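Local atomic coordinates of DR2417 (PDB entry 4XWW), a protein that degrades RNA as a ribonuclease of the metallo-beta-lactamase superfamily, probably as a 5'-3' exonuclease with possible endonuclease activity, and forms a homodimer. Residues V36-D41 against Q74-G79; P104-P109 against D136-G141. All coordinates share one frame; numbering follows the deposited sequence.

Contact 1. Residues V36-D41 against Q74-G79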
loop_
_atom_site.group_PDB
_atom_site.type_symbol
_atom_site.label_atom_id
_atom_site.label_comp_id
_atom_site.label_asym_id
_atom_site.label_seq_id
_atom_site.Cartn_x
_atom_site.Cartn_y
_atom_site.Cartn_z
ATOM N N VAL A 36 -27.220 14.691 -3.786
ATOM C CA VAL A 36 -28.453 15.411 -3.535
ATOM C C VAL A 36 -28.832 16.182 -4.786
ATOM O O VAL A 36 -27.990 16.830 -5.406
ATOM C CB VAL A 36 -28.291 16.367 -2.326
ATOM C CG1 VAL A 36 -29.473 17.285 -2.191
ATOM C CG2 VAL A 36 -28.080 15.557 -1.052
ATOM N N PHE A 37 -30.105 16.076 -5.165
ATOM C CA PHE A 37 -30.702 16.922 -6.195
ATOM C C PHE A 37 -31.737 17.831 -5.564
ATOM O O PHE A 37 -32.622 17.362 -4.852
ATOM C CB PHE A 37 -31.343 16.078 -7.300
ATOM C CG PHE A 37 -30.347 15.272 -8.085
ATOM C CD1 PHE A 37 -29.697 15.826 -9.175
ATOM C CD2 PHE A 37 -30.046 13.966 -7.720
ATOM C CE1 PHE A 37 -28.757 15.086 -9.894
ATOM C CE2 PHE A 37 -29.118 13.224 -8.440
ATOM C CZ PHE A 37 -28.480 13.788 -9.529
ATOM N N ARG A 38 -31.622 19.134 -5.805
ATOM C CA ARG A 38 -32.576 20.067 -5.241
ATOM C C ARG A 38 -33.154 20.985 -6.307
ATOM O O ARG A 38 -32.421 21.617 -7.069
ATOM C CB ARG A 38 -31.955 20.915 -4.127
ATOM C CG ARG A 38 -32.978 21.871 -3.496
ATOM C CD ARG A 38 -32.424 22.672 -2.327
ATOM N NE ARG A 38 -33.424 23.652 -1.895
ATOM C CZ ARG A 38 -33.210 24.624 -1.015
ATOM N NH1 ARG A 38 -32.021 24.769 -0.451
ATOM N NH2 ARG A 38 -34.198 25.458 -0.703
ATOM N N TYR A 39 -34.479 21.012 -6.351
ATOM C CA TYR A 39 -35.222 21.983 -7.155
ATOM C C TYR A 39 -36.311 22.649 -6.309
ATOM O O TYR A 39 -37.258 21.995 -5.863
ATOM C CB TYR A 39 -35.845 21.318 -8.386
ATOM C CG TYR A 39 -36.418 22.342 -9.337
ATOM C CD1 TYR A 39 -37.702 22.833 -9.156
ATOM C CD2 TYR A 39 -35.660 22.857 -10.381
ATOM C CE1 TYR A 39 -38.224 23.787 -9.990
ATOM C CE2 TYR A 39 -36.185 23.826 -11.235
ATOM C CZ TYR A 39 -37.474 24.279 -11.028
ATOM O OH TYR A 39 -38.035 25.234 -11.852
ATOM N N GLY A 40 -36.179 23.952 -6.097
ATOM C CA GLY A 40 -37.096 24.671 -5.230
ATOM C C GLY A 40 -37.006 24.096 -3.833
ATOM O O GLY A 40 -35.910 23.984 -3.283
ATOM N N ASP A 41 -38.144 23.699 -3.270
ATOM C CA ASP A 41 -38.141 23.135 -1.924
ATOM C C ASP A 41 -38.300 21.613 -1.924
ATOM O O ASP A 41 -38.813 21.028 -0.971
ATOM C CB ASP A 41 -39.230 23.781 -1.074
ATOM C CG ASP A 41 -38.868 25.198 -0.649
ATOM O OD1 ASP A 41 -37.673 25.562 -0.728
ATOM O OD2 ASP A 41 -39.779 25.942 -0.226
ATOM N N GLN A 74 -34.357 18.619 6.039
ATOM C CA GLN A 74 -34.946 17.283 6.078
ATOM C C GLN A 74 -36.398 17.259 5.620
ATOM O O GLN A 74 -36.827 16.296 4.994
ATOM C CB GLN A 74 -34.820 16.678 7.480
ATOM C CG GLN A 74 -35.298 17.537 8.621
ATOM C CD GLN A 74 -35.034 16.870 9.962
ATOM O OE1 GLN A 74 -35.861 16.106 10.458
ATOM N NE2 GLN A 74 -33.865 17.140 10.546
ATOM N N ASP A 75 -37.146 18.320 5.919
ATOM C CA ASP A 75 -38.545 18.417 5.518
ATOM C C ASP A 75 -38.741 18.475 4.011
ATOM O O ASP A 75 -39.847 18.266 3.521
ATOM C CB ASP A 75 -39.194 19.652 6.148
ATOM C CG ASP A 75 -39.442 19.481 7.623
ATOM O OD1 ASP A 75 -39.469 18.322 8.090
ATOM O OD2 ASP A 75 -39.619 20.504 8.316
ATOM N N LYS A 76 -37.676 18.782 3.279
ATOM C CA LYS A 76 -37.775 18.926 1.831
ATOM C C LYS A 76 -37.510 17.607 1.102
ATOM O O LYS A 76 -37.811 17.478 -0.085
ATOM C CB LYS A 76 -36.794 19.994 1.334
ATOM C CG LYS A 76 -37.071 21.400 1.859
ATOM C CD LYS A 76 -36.058 22.388 1.305
ATOM C CE LYS A 76 -36.273 23.772 1.911
ATOM N NZ LYS A 76 -35.879 23.811 3.341
ATOM N N ILE A 77 -36.961 16.632 1.819
ATOM C CA ILE A 77 -36.557 15.368 1.204
ATOM C C ILE A 77 -37.782 14.560 0.773
ATOM O O ILE A 77 -38.618 14.186 1.604
ATOM C CB ILE A 77 -35.693 14.516 2.159
ATOM C CG1 ILE A 77 -34.404 15.250 2.544
ATOM C CG2 ILE A 77 -35.343 13.154 1.503
ATOM C CD1 ILE A 77 -33.714 14.648 3.736
ATOM N N LYS A 78 -37.901 14.328 -0.530
ATOM C CA LYS A 78 -39.079 13.661 -1.071
ATOM C C LYS A 78 -38.864 12.163 -1.165
ATOM O O LYS A 78 -39.821 11.390 -1.203
ATOM C CB LYS A 78 -39.437 14.225 -2.445
ATOM C CG LYS A 78 -39.917 15.652 -2.395
ATOM C CD LYS A 78 -41.139 15.769 -1.490
ATOM C CE LYS A 78 -41.320 17.194 -1.026
ATOM N NZ LYS A 78 -42.450 17.326 -0.051
ATOM N N GLY A 79 -37.604 11.750 -1.204
ATOM C CA GLY A 79 -37.313 10.336 -1.326
ATOM C C GLY A 79 -35.898 10.007 -1.734
ATOM O O GLY A 79 -35.057 10.891 -1.915
HETATM O O HOH W 1 -41.259 20.511 0.386
#

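Contact 2. Residues P104-P109 against D136-G141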
loop_
_atom_site.group_PDB
_atom_site.type_symbol
_atom_site.label_atom_id
_atom_site.label_comp_id
_atom_site.label_asym_id
_atom_site.label_seq_id
_atom_site.Cartn_x
_atom_site.Cartn_y
_atom_site.Cartn_z
ATOM N N PRO A 104 -39.933 7.696 1.122
ATOM C CA PRO A 104 -39.864 6.541 0.223
ATOM C C PRO A 104 -38.447 6.279 -0.315
ATOM O O PRO A 104 -37.720 7.208 -0.698
ATOM C CB PRO A 104 -40.845 6.920 -0.907
ATOM C CG PRO A 104 -41.817 7.881 -0.249
ATOM C CD PRO A 104 -40.939 8.681 0.676
ATOM N N VAL A 105 -38.059 5.002 -0.295
ATOM C CA VAL A 105 -36.739 4.560 -0.731
ATOM C C VAL A 105 -36.883 3.526 -1.845
ATOM O O VAL A 105 -37.391 2.431 -1.616
ATOM C CB VAL A 105 -35.947 3.957 0.444
ATOM C CG1 VAL A 105 -34.559 3.517 0.014
ATOM C CG2 VAL A 105 -35.870 4.952 1.609
ATOM N N TYR A 106 -36.439 3.883 -3.045
ATOM C CA TYR A 106 -36.630 3.046 -4.229
ATOM C C TYR A 106 -35.386 2.273 -4.643
ATOM O O TYR A 106 -34.285 2.826 -4.672
ATOM C CB TYR A 106 -37.082 3.905 -5.409
ATOM C CG TYR A 106 -38.444 4.521 -5.180
ATOM C CD1 TYR A 106 -39.606 3.845 -5.545
ATOM C CD2 TYR A 106 -38.569 5.762 -4.574
ATOM C CE1 TYR A 106 -40.859 4.408 -5.321
ATOM C CE2 TYR A 106 -39.819 6.326 -4.343
ATOM C CZ TYR A 106 -40.959 5.642 -4.714
ATOM O OH TYR A 106 -42.204 6.210 -4.492
ATOM N N GLY A 107 -35.552 0.997 -4.975
ATOM C CA GLY A 107 -34.421 0.248 -5.500
ATOM C C GLY A 107 -34.812 -1.104 -6.062
ATOM O O GLY A 107 -35.932 -1.553 -5.867
ATOM N N LEU A 108 -33.875 -1.772 -6.734
ATOM C CA LEU A 108 -34.172 -3.096 -7.303
ATOM C C LEU A 108 -34.093 -4.205 -6.232
ATOM O O LEU A 108 -33.584 -3.965 -5.139
ATOM C CB LEU A 108 -33.238 -3.364 -8.486
ATOM C CG LEU A 108 -33.788 -2.681 -9.740
ATOM C CD1 LEU A 108 -33.132 -1.338 -9.962
ATOM C CD2 LEU A 108 -33.672 -3.571 -10.977
ATOM N N PRO A 109 -34.634 -5.406 -6.520
ATOM C CA PRO A 109 -34.824 -6.376 -5.429
ATOM C C PRO A 109 -33.564 -6.785 -4.639
ATOM O O PRO A 109 -33.667 -6.861 -3.415
ATOM C CB PRO A 109 -35.408 -7.593 -6.152
ATOM C CG PRO A 109 -36.083 -7.032 -7.326
ATOM C CD PRO A 109 -35.233 -5.891 -7.777
ATOM N N ASP A 136 -39.179 1.208 -14.851
ATOM C CA ASP A 136 -40.097 1.890 -13.955
ATOM C C ASP A 136 -39.760 3.366 -13.892
ATOM O O ASP A 136 -38.598 3.749 -13.912
ATOM C CB ASP A 136 -40.053 1.290 -12.551
ATOM C CG ASP A 136 -40.866 0.012 -12.437
ATOM O OD1 ASP A 136 -41.655 -0.273 -13.359
ATOM O OD2 ASP A 136 -40.727 -0.695 -11.422
ATOM N N GLU A 137 -40.805 4.180 -13.819
ATOM C CA GLU A 137 -40.670 5.618 -13.657
ATOM C C GLU A 137 -41.349 6.015 -12.367
ATOM O O GLU A 137 -42.548 5.768 -12.186
ATOM C CB GLU A 137 -41.297 6.379 -14.826
ATOM C CG GLU A 137 -40.483 6.377 -16.105
ATOM C CD GLU A 137 -41.080 7.278 -17.180
ATOM O OE1 GLU A 137 -41.435 6.761 -18.260
ATOM O OE2 GLU A 137 -41.190 8.501 -16.946
ATOM N N VAL A 138 -40.611 6.666 -11.478
ATOM C CA VAL A 138 -41.149 6.975 -10.165
ATOM C C VAL A 138 -41.172 8.484 -9.939
ATOM O O VAL A 138 -40.299 9.180 -10.423
ATOM C CB VAL A 138 -40.325 6.248 -9.089
ATOM C CG1 VAL A 138 -40.535 6.863 -7.734
ATOM C CG2 VAL A 138 -40.697 4.777 -9.085
ATOM N N ARG A 139 -42.181 8.996 -9.237
ATOM C CA ARG A 139 -42.283 10.440 -9.029
ATOM C C ARG A 139 -41.870 10.893 -7.616
ATOM O O ARG A 139 -42.235 10.268 -6.613
ATOM C CB ARG A 139 -43.714 10.917 -9.327
ATOM C CG ARG A 139 -43.894 12.407 -9.146
ATOM C CD ARG A 139 -45.267 12.887 -9.621
ATOM N NE ARG A 139 -45.327 13.090 -11.066
ATOM C CZ ARG A 139 -44.718 14.082 -11.709
ATOM N NH1 ARG A 139 -43.980 14.960 -11.042
ATOM N NH2 ARG A 139 -44.835 14.190 -13.025
ATOM N N PHE A 140 -41.114 11.988 -7.546
ATOM C CA PHE A 140 -40.763 12.625 -6.275
ATOM C C PHE A 140 -41.276 14.062 -6.284
ATOM O O PHE A 140 -40.746 14.904 -7.008
ATOM C CB PHE A 140 -39.239 12.636 -6.020
ATOM C CG PHE A 140 -38.576 11.294 -6.106
ATOM C CD1 PHE A 140 -38.428 10.497 -4.977
ATOM C CD2 PHE A 140 -38.058 10.840 -7.307
ATOM C CE1 PHE A 140 -37.814 9.245 -5.058
ATOM C CE2 PHE A 140 -37.432 9.604 -7.393
ATOM C CZ PHE A 140 -37.308 8.807 -6.265
ATOM N N GLY A 141 -42.282 14.345 -5.468
ATOM C CA GLY A 141 -42.905 15.661 -5.443
ATOM C C GLY A 141 -43.364 16.125 -6.816
ATOM O O GLY A 141 -43.691 15.306 -7.672
HETATM O O HOH W 2 -42.139 9.076 -4.208
#

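Contact 1. Residues V36-D41 against Q74-G79
Lys76 lays its aliphatic chain over the turn that follows strand 34-39, touching both Asp41 and Arg38. This turn links the antiparallel strands 34-39 and 42-46 as a beta-hairpin at the surface of the metallo-beta-lactamase domain, and Lys76 sits in the 3-10 segment just before strand 77-82 of the same sheet. The closest approach is from Lys76 CB to the carbonyl O of Asp41, 3.2 Å, with CG almost as near. Farther along, Lys76 CE lies 3.5 Å from Asp41 OD1 and 3.7 Å from Arg38 NH2, while CD rests over one face of the guanidinium group. Lysine suits the place because its flexible methylenes pack on the turn and the guanidinium face while the ammonium stays at the polar surface of the domain. The bend at chi4 (71°) accompanies that course: Lys76 NZ stays 4.8 Å from Asp41 OD1, too far for a salt bridge, and makes a weak hydrogen bond to His73 instead. Arg38 NH2 and Lys76 NZ are 4.7 Å apart, and the Asp41 carboxylate beside them probably offsets part of their repulsion.

A second layer fixes the turn. Arg38 runs extended from CG to NE, long enough to reach forward to the turn, where Arg38 NE donates to Gly40 O at 2.9 Å, with an N-H...O angle of 162° and the oxygen in the guanidinium plane. Arg38 NH2 forms a salt bridge with Asp41 OD1, at 3.5 Å, whose hydrogen bond is weak. Gly40, at a positive phi of 61°, suits the tight reversal. Lys76 and Lys78 both pair through their backbones with Ile43, setting the 74-79 segment beside the hairpin. A water donates to Asp41 O at 2.8 Å and weakly accepts from Lys78 NZ.

Contact 2. Residues P104-P109 against D136-G141
Tyr106 and Val138 meet in a CH-pi contact: CG1 of the valine stands over one face of the phenol ring, 3.4 Å from its centroid and 17° off the normal. It is displaced toward the hydroxyl end, which makes the approach of Val138 CG1 to Tyr106 CZ the shortest, 3.3 Å. With CG1 anti to the backbone N (chi1 162°), the branched valine can also set CG2 against the ring, so both methyls lie against the same side of it, CG1 over the face and CG2 nearer CD1 and CE1.

The aromatic contact is with Phe140. The two ring planes are nearly perpendicular, at 88°, with centroids 5.4 Å apart, and Phe140 CE1 reaches Tyr106 CD2 at 3.6 Å. These residues join the two sheets of the alpha-beta/beta-alpha sandwich of the metallo-beta-lactamase fold: strand 104-107 belongs to one, and 137-140 is an edge strand of the other. Buried Phe140 also packs on Lys78 and Ile81 of strand 77-82.

Tyrosine adds polar bonds to this apolar meeting. Its OH is hydrogen-bonded to Arg130 NH1 of strand 128-131, and a water 2.9 Å from Tyr106 OH donates to Arg139 O at 2.7 Å.

How the contacts relate
From the N terminus, the chain forms the hairpin of strands 34-39 and 42-46 and passes through helix 68-72 before 74-79 returns to it, closing the 32-residue loop of contact 1. Strand 77-82 then runs on, and contact 2 opens at 104-109. Helix 109-122 and strand 128-131 follow before 136-141 closes it. The two loops thus lie in series, neither nested nor crossed. Contact 1 joins parts of a single sheet, whereas contact 2 bridges from that sheet to the next. They meet at strand 77-82, neighbour of 104-107: Gly79 CA packs 3.8 Å from Phe140 CD1, and Lys78 O lies 3.5 Å from Pro104 CD.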